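Local atomic coordinates of uncharacterized protein BF1032 (Bacteroides fragilis, PDB entry 3NRH), a protein that is of unknown function but belongs to the DUF5063 family and folds into a predominantly alpha-helical chain. Residues Y70-E73 with E74-E77; L79-N82 with L83-L87; K124-I127 with F128-L132; L132-N135 with E136-N139. One frame throughout, in Å; residues are numbered along the deposited sequence.

Contact 1: Y70-E73 with E74-E77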
ATOM      1  N   TYR A  70      24.240   8.337  -5.887  1.00 14.88           N
ATOM      2  CA  TYR A  70      23.720   9.354  -6.785  1.00 16.23           C
ATOM      3  C   TYR A  70      23.246  10.589  -6.035  1.00 14.97           C
ATOM      4  O   TYR A  70      23.643  11.711  -6.351  1.00 17.91           O
ATOM      5  CB  TYR A  70      22.540   8.814  -7.605  1.00 12.99           C
ATOM      6  CG  TYR A  70      21.916   9.871  -8.497  1.00 14.68           C
ATOM      7  CD1 TYR A  70      22.352  10.058  -9.809  1.00 16.40           C
ATOM      8  CD2 TYR A  70      20.915  10.712  -8.015  1.00 10.94           C
ATOM      9  CE1 TYR A  70      21.804  11.058 -10.617  1.00 15.95           C
ATOM     10  CE2 TYR A  70      20.364  11.714  -8.810  1.00 14.14           C
ATOM     11  CZ  TYR A  70      20.807  11.881 -10.109  1.00 14.69           C
ATOM     12  OH  TYR A  70      20.232  12.856 -10.903  1.00 13.95           O
ATOM     13  N   VAL A  71      22.387  10.371  -5.043  1.00 13.71           N
ATOM     14  CA  VAL A  71      21.803  11.466  -4.283  1.00 16.43           C
ATOM     15  C   VAL A  71      22.766  12.286  -3.431  1.00 17.22           C
ATOM     16  O   VAL A  71      23.392  11.777  -2.503  1.00 24.05           O
ATOM     17  CB  VAL A  71      20.649  10.955  -3.391  1.00 17.30           C
ATOM     18  CG1 VAL A  71      20.016  12.114  -2.635  1.00 14.15           C
ATOM     19  CG2 VAL A  71      19.603  10.259  -4.252  1.00 18.12           C
ATOM     20  N   THR A  72      22.864  13.567  -3.766  1.00 17.44           N
ATOM     21  CA  THR A  72      23.706  14.511  -3.049  1.00 20.55           C
ATOM     22  C   THR A  72      22.768  15.391  -2.227  1.00 23.39           C
ATOM     23  O   THR A  72      21.548  15.316  -2.381  1.00 18.61           O
ATOM     24  CB  THR A  72      24.492  15.408  -4.023  1.00 24.77           C
ATOM     25  OG1 THR A  72      23.574  16.193  -4.798  1.00 21.66           O
ATOM     26  CG2 THR A  72      25.343  14.560  -4.956  1.00 22.22           C
ATOM     27  N   GLU A  73      23.324  16.224  -1.354  1.00 20.65           N
ATOM     28  CA  GLU A  73      22.492  17.104  -0.539  1.00 23.16           C
ATOM     29  C   GLU A  73      21.655  18.027  -1.427  1.00 16.29           C
ATOM     30  O   GLU A  73      20.489  18.296  -1.134  1.00 18.85           O
ATOM     31  CB  GLU A  73      23.366  17.945   0.396  1.00 23.81           C
ATOM     32  CG  GLU A  73      22.582  18.831   1.355  1.00 33.34           C
ATOM     33  CD  GLU A  73      21.607  18.047   2.215  1.00 46.18           C
ATOM     34  OE1 GLU A  73      22.030  17.058   2.849  1.00 58.94           O
ATOM     35  OE2 GLU A  73      20.417  18.421   2.261  1.00 52.60           O
ATOM     36  N   GLU A  74      22.251  18.507  -2.512  1.00 13.71           N
ATOM     37  CA  GLU A  74      21.560  19.410  -3.431  1.00 20.35           C
ATOM     38  C   GLU A  74      20.387  18.716  -4.126  1.00 18.05           C
ATOM     39  O   GLU A  74      19.298  19.282  -4.243  1.00 17.47           O
ATOM     40  CB  GLU A  74      22.542  19.943  -4.477  1.00 20.54           C
ATOM     41  CG  GLU A  74      21.970  21.012  -5.396  1.00 33.15           C
ATOM     42  CD  GLU A  74      21.507  22.251  -4.644  1.00 44.30           C
ATOM     43  OE1 GLU A  74      22.153  22.619  -3.641  1.00 51.03           O
ATOM     44  OE2 GLU A  74      20.503  22.867  -5.066  1.00 42.36           O
ATOM     45  N   ILE A  75      20.626  17.495  -4.596  1.00 18.97           N
ATOM     46  CA  ILE A  75      19.591  16.711  -5.262  1.00 15.99           C
ATOM     47  C   ILE A  75      18.435  16.510  -4.283  1.00 12.98           C
ATOM     48  O   ILE A  75      17.272  16.715  -4.629  1.00 12.16           O
ATOM     49  CB  ILE A  75      20.134  15.318  -5.685  1.00 13.24           C
ATOM     50  CG1 ILE A  75      21.096  15.464  -6.868  1.00 15.06           C
ATOM     51  CG2 ILE A  75      18.981  14.377  -6.038  1.00 12.87           C
ATOM     52  CD1 ILE A  75      20.440  16.020  -8.121  1.00 20.60           C
ATOM     53  N   TYR A  76      18.774  16.113  -3.059  1.00 14.27           N
ATOM     54  CA  TYR A  76      17.781  15.858  -2.018  1.00 14.03           C
ATOM     55  C   TYR A  76      16.974  17.101  -1.657  1.00 15.51           C
ATOM     56  O   TYR A  76      15.746  17.058  -1.594  1.00 14.20           O
ATOM     57  CB  TYR A  76      18.464  15.319  -0.753  1.00 18.46           C
ATOM     58  CG  TYR A  76      17.512  15.075   0.407  1.00 19.85           C
ATOM     59  CD1 TYR A  76      16.859  13.853   0.558  1.00 17.40           C
ATOM     60  CD2 TYR A  76      17.248  16.083   1.336  1.00 22.19           C
ATOM     61  CE1 TYR A  76      15.966  13.636   1.607  1.00 20.15           C
ATOM     62  CE2 TYR A  76      16.356  15.880   2.388  1.00 18.65           C
ATOM     63  CZ  TYR A  76      15.720  14.656   2.517  1.00 19.94           C
ATOM     64  OH  TYR A  76      14.844  14.446   3.553  1.00 22.20           O
ATOM     65  N   GLU A  77      17.667  18.209  -1.413  1.00 18.87           N
ATOM     66  CA  GLU A  77      16.999  19.453  -1.042  1.00 16.69           C
ATOM     67  C   GLU A  77      16.101  20.029  -2.125  1.00 15.56           C
ATOM     68  O   GLU A  77      14.992  20.491  -1.846  1.00 15.26           O
ATOM     69  CB  GLU A  77      18.033  20.500  -0.620  1.00 19.80           C
ATOM     70  CG  GLU A  77      18.586  20.268   0.769  1.00 26.42           C
ATOM     71  CD  GLU A  77      17.508  20.355   1.834  1.00 36.33           C
ATOM     72  OE1 GLU A  77      16.872  21.424   1.952  1.00 44.69           O
ATOM     73  OE2 GLU A  77      17.296  19.358   2.551  1.00 34.85           O
TER
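Glu73 O accepts from Glu77 N at 2.8 Å in the first turn of helix 73-87, just behind the Thr72 N-cap through which residues 70-73 lead into the helix. Thr72 uses both of its oxygens. Its carbonyl O receives Tyr76 N at 3.0 Å. Its OG1 receives Ile75 N at 3.2 Å, with a nearly straight N-H...O angle of 166°. The hydroxyl can reach that amide because chi1 of 63° sets OG1 between the backbone N and the carbonyl carbon. OG1 also comes within 3.3 Å of Ile75 CG1, the two side chains crossing at a slant.

Ahead of the cap the chain is tied to helix 112-131, where Asp125 OD1 accepts from the backbone N of both Tyr70 and Val71. The apolar packing here is light: Val71 CG1 rests against Tyr76 CB at 4.0 Å, and the Tyr70 ring meets Ile75 CG2 obliquely. Tyr76 sends its hydroxyl to Asp118 OD1. The bent carboxylate arms of Glu73 and Glu77 run side by side in the same direction, an arrangement that would be electrostatically costly if both are charged. Glu77 has a counter-charge in Arg80, whose NH2 bridges to Glu77 OE1, while the other carboxylate oxygen, Glu77 OE2, lies 3.3 Å from Glu73 OE2.

Contact 2: L79-N82 with L83-L87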
ATOM      1  N   LEU A  79      14.603  18.406  -4.512  1.00 13.75           N
ATOM      2  CA  LEU A  79      13.427  17.550  -4.638  1.00 12.21           C
ATOM      3  C   LEU A  79      12.453  17.796  -3.495  1.00 12.20           C
ATOM      4  O   LEU A  79      11.250  17.944  -3.717  1.00 12.30           O
ATOM      5  CB  LEU A  79      13.822  16.072  -4.643  1.00 12.55           C
ATOM      6  CG  LEU A  79      12.641  15.089  -4.616  1.00 16.04           C
ATOM      7  CD1 LEU A  79      11.799  15.247  -5.872  1.00 15.41           C
ATOM      8  CD2 LEU A  79      13.161  13.670  -4.505  1.00 17.87           C
ATOM      9  N   ARG A  80      12.970  17.829  -2.271  1.00 16.51           N
ATOM     10  CA  ARG A  80      12.118  18.053  -1.109  1.00 13.15           C
ATOM     11  C   ARG A  80      11.342  19.357  -1.237  1.00 15.95           C
ATOM     12  O   ARG A  80      10.130  19.396  -1.008  1.00 12.93           O
ATOM     13  CB  ARG A  80      12.948  18.074   0.174  1.00 12.61           C
ATOM     14  CG  ARG A  80      12.115  18.327   1.432  1.00 18.64           C
ATOM     15  CD  ARG A  80      12.994  18.446   2.683  1.00 24.75           C
ATOM     16  NE  ARG A  80      13.883  19.606   2.633  1.00 21.61           N
ATOM     17  CZ  ARG A  80      13.478  20.869   2.721  1.00 29.55           C
ATOM     18  NH1 ARG A  80      12.187  21.151   2.868  1.00 31.24           N
ATOM     19  NH2 ARG A  80      14.364  21.855   2.662  1.00 23.21           N
ATOM     20  N   ILE A  81      12.041  20.425  -1.607  1.00 14.76           N
ATOM     21  CA  ILE A  81      11.404  21.722  -1.755  1.00 16.63           C
ATOM     22  C   ILE A  81      10.327  21.719  -2.838  1.00 16.54           C
ATOM     23  O   ILE A  81       9.260  22.307  -2.656  1.00 14.56           O
ATOM     24  CB  ILE A  81      12.453  22.819  -2.054  1.00 19.12           C
ATOM     25  CG1 ILE A  81      13.364  22.991  -0.833  1.00 20.40           C
ATOM     26  CG2 ILE A  81      11.763  24.131  -2.392  1.00 21.91           C
ATOM     27  CD1 ILE A  81      14.536  23.927  -1.054  1.00 27.56           C
ATOM     28  N   ASN A  82      10.590  21.060  -3.962  1.00 18.49           N
ATOM     29  CA  ASN A  82       9.603  21.007  -5.035  1.00 15.44           C
ATOM     30  C   ASN A  82       8.357  20.244  -4.599  1.00 14.18           C
ATOM     31  O   ASN A  82       7.235  20.646  -4.902  1.00 16.67           O
ATOM     32  CB  ASN A  82      10.192  20.356  -6.291  1.00 16.40           C
ATOM     33  CG  ASN A  82      11.295  21.191  -6.909  1.00 27.31           C
ATOM     34  OD1 ASN A  82      11.206  22.419  -6.945  1.00 26.19           O
ATOM     35  ND2 ASN A  82      12.333  20.532  -7.407  1.00 33.20           N
ATOM     36  N   LEU A  83       8.555  19.144  -3.883  1.00 12.62           N
ATOM     37  CA  LEU A  83       7.424  18.356  -3.418  1.00 13.97           C
ATOM     38  C   LEU A  83       6.635  19.157  -2.395  1.00 14.52           C
ATOM     39  O   LEU A  83       5.401  19.135  -2.388  1.00 11.76           O
ATOM     40  CB  LEU A  83       7.906  17.038  -2.804  1.00 13.10           C
ATOM     41  CG  LEU A  83       8.654  16.127  -3.786  1.00 15.97           C
ATOM     42  CD1 LEU A  83       9.027  14.824  -3.103  1.00 15.97           C
ATOM     43  CD2 LEU A  83       7.774  15.858  -5.005  1.00 16.74           C
ATOM     44  N   ALA A  84       7.350  19.874  -1.535  1.00 12.33           N
ATOM     45  CA  ALA A  84       6.702  20.686  -0.515  1.00 18.11           C
ATOM     46  C   ALA A  84       5.840  21.762  -1.175  1.00 18.56           C
ATOM     47  O   ALA A  84       4.748  22.064  -0.703  1.00 19.40           O
ATOM     48  CB  ALA A  84       7.754  21.321   0.401  1.00 15.85           C
ATOM     49  N   SER A  85       6.325  22.330  -2.274  1.00 20.09           N
ATOM     50  CA  SER A  85       5.583  23.370  -2.988  1.00 17.69           C
ATOM     51  C   SER A  85       4.306  22.830  -3.630  1.00 16.83           C
ATOM     52  O   SER A  85       3.277  23.509  -3.652  1.00 18.66           O
ATOM     53  CB  SER A  85       6.463  24.013  -4.066  1.00 26.48           C
ATOM     54  OG  SER A  85       7.594  24.640  -3.485  1.00 38.30           O
ATOM     55  N   ILE A  86       4.371  21.609  -4.150  1.00 15.85           N
ATOM     56  CA  ILE A  86       3.215  20.980  -4.780  1.00 15.77           C
ATOM     57  C   ILE A  86       2.122  20.715  -3.755  1.00 17.39           C
ATOM     58  O   ILE A  86       0.945  20.987  -4.003  1.00 16.83           O
ATOM     59  CB  ILE A  86       3.591  19.619  -5.432  1.00 23.40           C
ATOM     60  CG1 ILE A  86       4.722  19.796  -6.448  1.00 32.24           C
ATOM     61  CG2 ILE A  86       2.368  19.005  -6.101  1.00 31.90           C
ATOM     62  CD1 ILE A  86       4.357  20.649  -7.646  1.00 48.19           C
ATOM     63  N   LEU A  87       2.517  20.179  -2.603  1.00 18.03           N
ATOM     64  CA  LEU A  87       1.579  19.852  -1.530  1.00 20.11           C
ATOM     65  C   LEU A  87       1.084  21.060  -0.733  1.00 23.33           C
ATOM     66  O   LEU A  87      -0.037  21.059  -0.249  1.00 24.04           O
ATOM     67  CB  LEU A  87       2.213  18.820  -0.585  1.00 15.69           C
ATOM     68  CG  LEU A  87       2.306  17.399  -1.143  1.00 23.33           C
ATOM     69  CD1 LEU A  87       3.163  16.553  -0.225  1.00 27.45           C
ATOM     70  CD2 LEU A  87       0.903  16.815  -1.256  1.00 28.03           C
TER
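Two consecutive turns near the C-terminal end of helix 73-87 make up this contact, held by the i to i+4 ladder that defines an alpha-helix. Leu83 N donates to Leu79 O at 3.0 Å. Ala84 N to Arg80 O follows at 2.9 Å, and the ladder goes on through Ser85 N to Ile81 O and Ile86 N to Asn82 O. The first of these bonds is the straightest, with an N-H...O angle of 162°, and those of Ser85 and Ile86 are more bent.

Leu79 and Leu83 supply the apolar side-chain contact on the buried side. The CD1 branch of Leu79 comes within 3.9 Å of Leu83 CG, and the two chains cross at a slant. Their differing first torsions bring them together: in Leu79, CG stands opposite the backbone N (chi1 174°), whereas in Leu83 it stands opposite the carbonyl carbon (chi1 -62°). Leu83 then packs against Leu116 of helix 112-131 and Phe38 of helix 35-54, while Leu79 touches Tyr120. This pair of leucines thus joins the turn to two neighbouring helices.

Carbonyl oxygens also meet side-chain carbons of the next turn. Leu83 CG sits 3.2 Å from Leu79 O, and Ala84 CB lies 3.4 Å from Arg80 O. Further along, Ile86 CG1 closes to 3.1 Å from Asn82 O.

Contact 3: K124-I127 with F128-L132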
ATOM      1  N   LYS A 124      16.556   5.792  -5.556  1.00  8.82           N
ATOM      2  CA  LYS A 124      17.362   6.378  -6.630  1.00  9.26           C
ATOM      3  C   LYS A 124      18.808   5.880  -6.622  1.00 12.01           C
ATOM      4  O   LYS A 124      19.381   5.598  -7.679  1.00 11.88           O
ATOM      5  CB  LYS A 124      17.348   7.905  -6.525  1.00 10.23           C
ATOM      6  CG  LYS A 124      18.131   8.630  -7.623  1.00 15.65           C
ATOM      7  CD  LYS A 124      17.523   8.409  -9.003  1.00 11.40           C
ATOM      8  CE  LYS A 124      18.253   9.229 -10.067  1.00 13.76           C
ATOM      9  NZ  LYS A 124      17.600   9.114 -11.409  1.00 13.89           N
ATOM     10  N   ASP A 125      19.405   5.777  -5.439  1.00 10.37           N
ATOM     11  CA  ASP A 125      20.786   5.302  -5.349  1.00 13.24           C
ATOM     12  C   ASP A 125      20.883   3.887  -5.903  1.00 14.32           C
ATOM     13  O   ASP A 125      21.847   3.538  -6.591  1.00 13.54           O
ATOM     14  CB  ASP A 125      21.284   5.325  -3.898  1.00 13.48           C
ATOM     15  CG  ASP A 125      21.684   6.716  -3.437  1.00 21.37           C
ATOM     16  OD1 ASP A 125      21.770   7.631  -4.284  1.00 19.57           O
ATOM     17  OD2 ASP A 125      21.926   6.894  -2.223  1.00 20.86           O
ATOM     18  N   PHE A 126      19.868   3.081  -5.607  1.00 11.43           N
ATOM     19  CA  PHE A 126      19.825   1.707  -6.076  1.00 11.20           C
ATOM     20  C   PHE A 126      19.701   1.576  -7.603  1.00 12.39           C
ATOM     21  O   PHE A 126      20.522   0.914  -8.238  1.00 13.33           O
ATOM     22  CB  PHE A 126      18.661   0.964  -5.414  1.00 12.70           C
ATOM     23  CG  PHE A 126      18.301  -0.319  -6.104  1.00 17.11           C
ATOM     24  CD1 PHE A 126      19.221  -1.360  -6.194  1.00 19.07           C
ATOM     25  CD2 PHE A 126      17.057  -0.470  -6.706  1.00 15.36           C
ATOM     26  CE1 PHE A 126      18.905  -2.535  -6.880  1.00 22.10           C
ATOM     27  CE2 PHE A 126      16.730  -1.640  -7.393  1.00 17.76           C
ATOM     28  CZ  PHE A 126      17.659  -2.674  -7.480  1.00 21.48           C
ATOM     29  N   ILE A 127      18.686   2.198  -8.195  1.00 10.97           N
ATOM     30  CA  ILE A 127      18.497   2.063  -9.639  1.00 12.83           C
ATOM     31  C   ILE A 127      19.595   2.695 -10.485  1.00 12.69           C
ATOM     32  O   ILE A 127      19.868   2.230 -11.596  1.00  8.21           O
ATOM     33  CB  ILE A 127      17.125   2.600 -10.103  1.00 12.16           C
ATOM     34  CG1 ILE A 127      16.996   4.088  -9.785  1.00 10.41           C
ATOM     35  CG2 ILE A 127      16.013   1.777  -9.453  1.00 16.80           C
ATOM     36  CD1 ILE A 127      15.721   4.713 -10.336  1.00 20.05           C
ATOM     37  N   PHE A 128      20.227   3.744  -9.970  1.00 10.74           N
ATOM     38  CA  PHE A 128      21.319   4.376 -10.705  1.00  9.23           C
ATOM     39  C   PHE A 128      22.437   3.349 -10.880  1.00 12.92           C
ATOM     40  O   PHE A 128      22.893   3.079 -12.000  1.00  9.65           O
ATOM     41  CB  PHE A 128      21.857   5.593  -9.947  1.00  9.76           C
ATOM     42  CG  PHE A 128      23.102   6.181 -10.560  1.00 11.57           C
ATOM     43  CD1 PHE A 128      23.121   6.559 -11.900  1.00 10.02           C
ATOM     44  CD2 PHE A 128      24.257   6.349  -9.801  1.00 17.40           C
ATOM     45  CE1 PHE A 128      24.278   7.097 -12.477  1.00 17.69           C
ATOM     46  CE2 PHE A 128      25.415   6.883 -10.365  1.00 18.53           C
ATOM     47  CZ  PHE A 128      25.422   7.258 -11.707  1.00 15.45           C
ATOM     48  N   VAL A 129      22.855   2.760  -9.763  1.00 10.70           N
ATOM     49  CA  VAL A 129      23.919   1.764  -9.764  1.00 13.88           C
ATOM     50  C   VAL A 129      23.544   0.537 -10.576  1.00 11.82           C
ATOM     51  O   VAL A 129      24.366  -0.003 -11.312  1.00 12.96           O
ATOM     52  CB  VAL A 129      24.256   1.312  -8.323  1.00 19.71           C
ATOM     53  CG1 VAL A 129      25.276   0.178  -8.351  1.00 31.36           C
ATOM     54  CG2 VAL A 129      24.797   2.486  -7.539  1.00 24.30           C
ATOM     55  N   PHE A 130      22.300   0.096 -10.445  1.00 11.84           N
ATOM     56  CA  PHE A 130      21.851  -1.086 -11.166  1.00 13.56           C
ATOM     57  C   PHE A 130      22.053  -0.929 -12.664  1.00 18.83           C
ATOM     58  O   PHE A 130      22.403  -1.884 -13.358  1.00 24.49           O
ATOM     59  CB  PHE A 130      20.376  -1.348 -10.881  1.00 16.87           C
ATOM     60  CG  PHE A 130      19.986  -2.784 -11.020  1.00 17.50           C
ATOM     61  CD1 PHE A 130      20.388  -3.721 -10.072  1.00 21.55           C
ATOM     62  CD2 PHE A 130      19.210  -3.204 -12.090  1.00 18.51           C
ATOM     63  CE1 PHE A 130      20.017  -5.059 -10.189  1.00 19.46           C
ATOM     64  CE2 PHE A 130      18.834  -4.544 -12.219  1.00 24.15           C
ATOM     65  CZ  PHE A 130      19.238  -5.470 -11.267  1.00 19.62           C
ATOM     66  N   GLN A 131      21.847   0.282 -13.167  1.00 15.36           N
ATOM     67  CA  GLN A 131      22.000   0.527 -14.593  1.00 17.74           C
ATOM     68  C   GLN A 131      23.448   0.650 -15.062  1.00 16.81           C
ATOM     69  O   GLN A 131      23.715   0.594 -16.266  1.00 19.08           O
ATOM     70  CB  GLN A 131      21.217   1.777 -14.997  1.00 16.27           C
ATOM     71  CG  GLN A 131      21.220   2.033 -16.495  1.00 14.52           C
ATOM     72  CD  GLN A 131      20.087   2.930 -16.928  1.00 12.64           C
ATOM     73  OE1 GLN A 131      19.971   4.066 -16.467  1.00 19.85           O
ATOM     74  NE2 GLN A 131      19.237   2.424 -17.821  1.00 15.81           N
ATOM     75  N   LEU A 132      24.385   0.807 -14.130  1.00 16.48           N
ATOM     76  CA  LEU A 132      25.793   0.934 -14.504  1.00 14.96           C
ATOM     77  C   LEU A 132      26.394  -0.373 -15.026  1.00 22.78           C
ATOM     78  O   LEU A 132      27.472  -0.374 -15.622  1.00 20.74           O
ATOM     79  CB  LEU A 132      26.614   1.496 -13.334  1.00 13.95           C
ATOM     80  CG  LEU A 132      26.228   2.935 -12.954  1.00 19.30           C
ATOM     81  CD1 LEU A 132      27.138   3.461 -11.857  1.00 27.14           C
ATOM     82  CD2 LEU A 132      26.322   3.827 -14.183  1.00 19.13           C
TER
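Phe126 and Phe130 make the aromatic contact of this turn, lying side by side and pointing the same way from helix 112-131. Phe126 CE1 approaches Phe130 CD1 at 3.7 Å. The ring centroids are 5.3 Å apart with planes inclined at 48°, an oblique pairing that is neither stacked nor T-shaped. In both residues CG is roughly anti to the backbone N (chi1 164° and -153°), which sets the rings next to each other, one helical turn apart.

The backbone bonds are uneven. Phe130 N to Phe126 O, at 2.9 Å, is the shortest of those between 124-127 and 128-132. Phe128 N reaches Lys124 O at 3.1 Å, but Val129 N to Asp125 O is weak at 3.4 Å. At the last step Gln131 N bonds to Ile127 O at 3.2 Å from above the carbonyl plane.

Among the apolar groups, Val129 CG2 lies 3.3 Å from Asp125 O, and Leu132 CD1 sits over one face of the Phe128 ring, 4.0 Å above its plane and offset toward the rim.

Charge enters through Lys124, whose NZ forms a salt bridge with Glu28 and which also meets the Tyr70 ring in a cation-pi contact.

The turn packs between helix 11-28 and helix 135-169: Phe126 lies on Leu142 of the latter, Ile127 and Phe130 face Ala20 and Val17 of the former, and Phe128 meets Tyr70 of the loop before helix 73-87 edge-to-face.

Contact 4: L132-N135 with E136-N139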
ATOM      1  N   LEU A 132      24.385   0.807 -14.130  1.00 16.48           N
ATOM      2  CA  LEU A 132      25.793   0.934 -14.504  1.00 14.96           C
ATOM      3  C   LEU A 132      26.394  -0.373 -15.026  1.00 22.78           C
ATOM      4  O   LEU A 132      27.472  -0.374 -15.622  1.00 20.74           O
ATOM      5  CB  LEU A 132      26.614   1.496 -13.334  1.00 13.95           C
ATOM      6  CG  LEU A 132      26.228   2.935 -12.954  1.00 19.30           C
ATOM      7  CD1 LEU A 132      27.138   3.461 -11.857  1.00 27.14           C
ATOM      8  CD2 LEU A 132      26.322   3.827 -14.183  1.00 19.13           C
ATOM      9  N   GLY A 133      25.701  -1.485 -14.790  1.00 20.42           N
ATOM     10  CA  GLY A 133      26.147  -2.769 -15.311  1.00 21.87           C
ATOM     11  C   GLY A 133      27.221  -3.618 -14.656  1.00 26.34           C
ATOM     12  O   GLY A 133      27.604  -4.639 -15.227  1.00 26.41           O
ATOM     13  N   LEU A 134      27.719  -3.230 -13.487  1.00 24.99           N
ATOM     14  CA  LEU A 134      28.746  -4.027 -12.812  1.00 21.00           C
ATOM     15  C   LEU A 134      28.043  -4.978 -11.841  1.00 26.56           C
ATOM     16  O   LEU A 134      27.464  -4.547 -10.842  1.00 22.52           O
ATOM     17  CB  LEU A 134      29.724  -3.107 -12.067  1.00 21.52           C
ATOM     18  CG  LEU A 134      30.967  -3.733 -11.415  1.00 32.44           C
ATOM     19  CD1 LEU A 134      31.767  -4.520 -12.440  1.00 33.74           C
ATOM     20  CD2 LEU A 134      31.812  -2.640 -10.775  1.00 26.90           C
ATOM     21  N   ASN A 135      28.094  -6.271 -12.143  1.00 22.20           N
ATOM     22  CA  ASN A 135      27.434  -7.289 -11.332  1.00 27.86           C
ATOM     23  C   ASN A 135      27.586  -7.158  -9.814  1.00 23.93           C
ATOM     24  O   ASN A 135      26.594  -7.190  -9.085  1.00 25.18           O
ATOM     25  CB  ASN A 135      27.896  -8.683 -11.770  1.00 32.93           C
ATOM     26  CG  ASN A 135      27.112  -9.795 -11.096  1.00 37.15           C
ATOM     27  OD1 ASN A 135      27.264 -10.041  -9.899  1.00 41.68           O
ATOM     28  ND2 ASN A 135      26.262 -10.470 -11.864  1.00 39.26           N
ATOM     29  N   GLU A 136      28.818  -7.013  -9.342  1.00 22.88           N
ATOM     30  CA  GLU A 136      29.083  -6.901  -7.908  1.00 29.77           C
ATOM     31  C   GLU A 136      28.332  -5.771  -7.200  1.00 24.56           C
ATOM     32  O   GLU A 136      27.700  -5.994  -6.169  1.00 22.81           O
ATOM     33  CB  GLU A 136      30.587  -6.732  -7.658  1.00 34.35           C
ATOM     34  CG  GLU A 136      31.457  -7.807  -8.295  1.00 41.87           C
ATOM     35  CD  GLU A 136      31.684  -7.573  -9.778  1.00 40.82           C
ATOM     36  OE1 GLU A 136      32.339  -6.567 -10.123  1.00 53.14           O
ATOM     37  OE2 GLU A 136      31.210  -8.390 -10.596  1.00 46.92           O
ATOM     38  N   THR A 137      28.412  -4.558  -7.740  1.00 17.56           N
ATOM     39  CA  THR A 137      27.745  -3.416  -7.134  1.00 18.41           C
ATOM     40  C   THR A 137      26.246  -3.425  -7.406  1.00 17.78           C
ATOM     41  O   THR A 137      25.482  -2.802  -6.676  1.00 19.34           O
ATOM     42  CB  THR A 137      28.368  -2.075  -7.602  1.00 13.61           C
ATOM     43  OG1 THR A 137      28.433  -2.039  -9.031  1.00 18.72           O
ATOM     44  CG2 THR A 137      29.774  -1.919  -7.029  1.00 24.12           C
HETATM   45  N   MSE A 138      25.825  -4.129  -8.454  1.00 16.31           N
HETATM   46  CA  MSE A 138      24.403  -4.234  -8.751  1.00 18.57           C
HETATM   47  C   MSE A 138      23.816  -5.071  -7.621  1.00 23.96           C
HETATM   48  O   MSE A 138      22.738  -4.777  -7.095  1.00 19.73           O
HETATM   49  CB  MSE A 138      24.171  -4.945 -10.091  1.00 18.40           C
HETATM   50  CG  MSE A 138      24.484  -4.104 -11.324  1.00 24.72           C
HETATM   51 SE   MSE A 138      24.292  -5.122 -12.971  1.00 32.65          SE
HETATM   52  CE  MSE A 138      22.371  -5.176 -13.062  1.00 21.82           C
ATOM     53  N   ASN A 139      24.545  -6.115  -7.240  1.00 17.32           N
ATOM     54  CA  ASN A 139      24.097  -6.994  -6.171  1.00 17.58           C
ATOM     55  C   ASN A 139      24.114  -6.300  -4.817  1.00 18.59           C
ATOM     56  O   ASN A 139      23.150  -6.388  -4.053  1.00 16.59           O
ATOM     57  CB  ASN A 139      24.967  -8.250  -6.113  1.00 20.30           C
ATOM     58  CG  ASN A 139      24.624  -9.137  -4.934  1.00 18.42           C
ATOM     59  OD1 ASN A 139      25.077  -8.905  -3.815  1.00 27.66           O
ATOM     60  ND2 ASN A 139      23.803 -10.146  -5.177  1.00 21.53           N
TER
HETATM   61  O   HOH W   1      26.845  -1.430 -11.366  1.00 18.19           O
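The flat carboxylate of Glu136 reaches back with its oxygens to Leu134 and Asn135. OE1 comes 3.1 Å from Leu134 CD1, which is tight for an oxygen beside a methyl carbon, while OE2 lies 3.5 Å from Asn135 CB. With CG beside the backbone N (chi1 -54°) and a bend at chi2 (79°), the carboxylate turns back to the start of helix 135-169.

Leu134 is the N-cap residue of that helix. Its carbonyl O takes Met138 N at 2.9 Å, and Asn135 O takes Asn139 N at 3.0 Å. A water bridges the two segments, accepting from Leu134 N at 2.9 Å and from Thr137 OG1 at the same distance. Ahead of the cap, Gly133 has a positive phi of 81°, a backbone conformation readily open to glycine, which has no CB to meet the preceding carbonyl O. The selenium of Met138, a selenomethionine, lies 3.7 Å from Gly133 C, so its side chain folds back against the link from helix 112-131.

Leucine at the N-cap offers no side-chain acceptor: the carbonyls of Leu134 and Asn135 hold the first turn, while the water links the N-cap amide to the Thr137 hydroxyl, and the negative charge of Glu136 is probably favoured by the positive end of the helix dipole.

In the fold
All four contacts are local turns. Contact 1 is a surface helix start with no buried residue, whereas contacts 2, 3 and 4 are partly buried. Contacts 1 and 2 follow each other on helix 73-87, their centres about 14 Å apart, passing from polar capping to leucine packing. Contacts 3 and 4 share Leu132 and join helix 112-131 to helix 135-169, with Val129 and Phe130 touching Thr137 and Met138. Both helix starts have an N-cap: in contact 1 its hydroxyl accepts a first-turn amide, whereas in contact 4 a water takes the N-H of the N-cap leucine and the Thr137 hydroxyl. Contacts 1 and 3 touch directly; contacts 2 and 4 lie on opposite sides of the chain's centre.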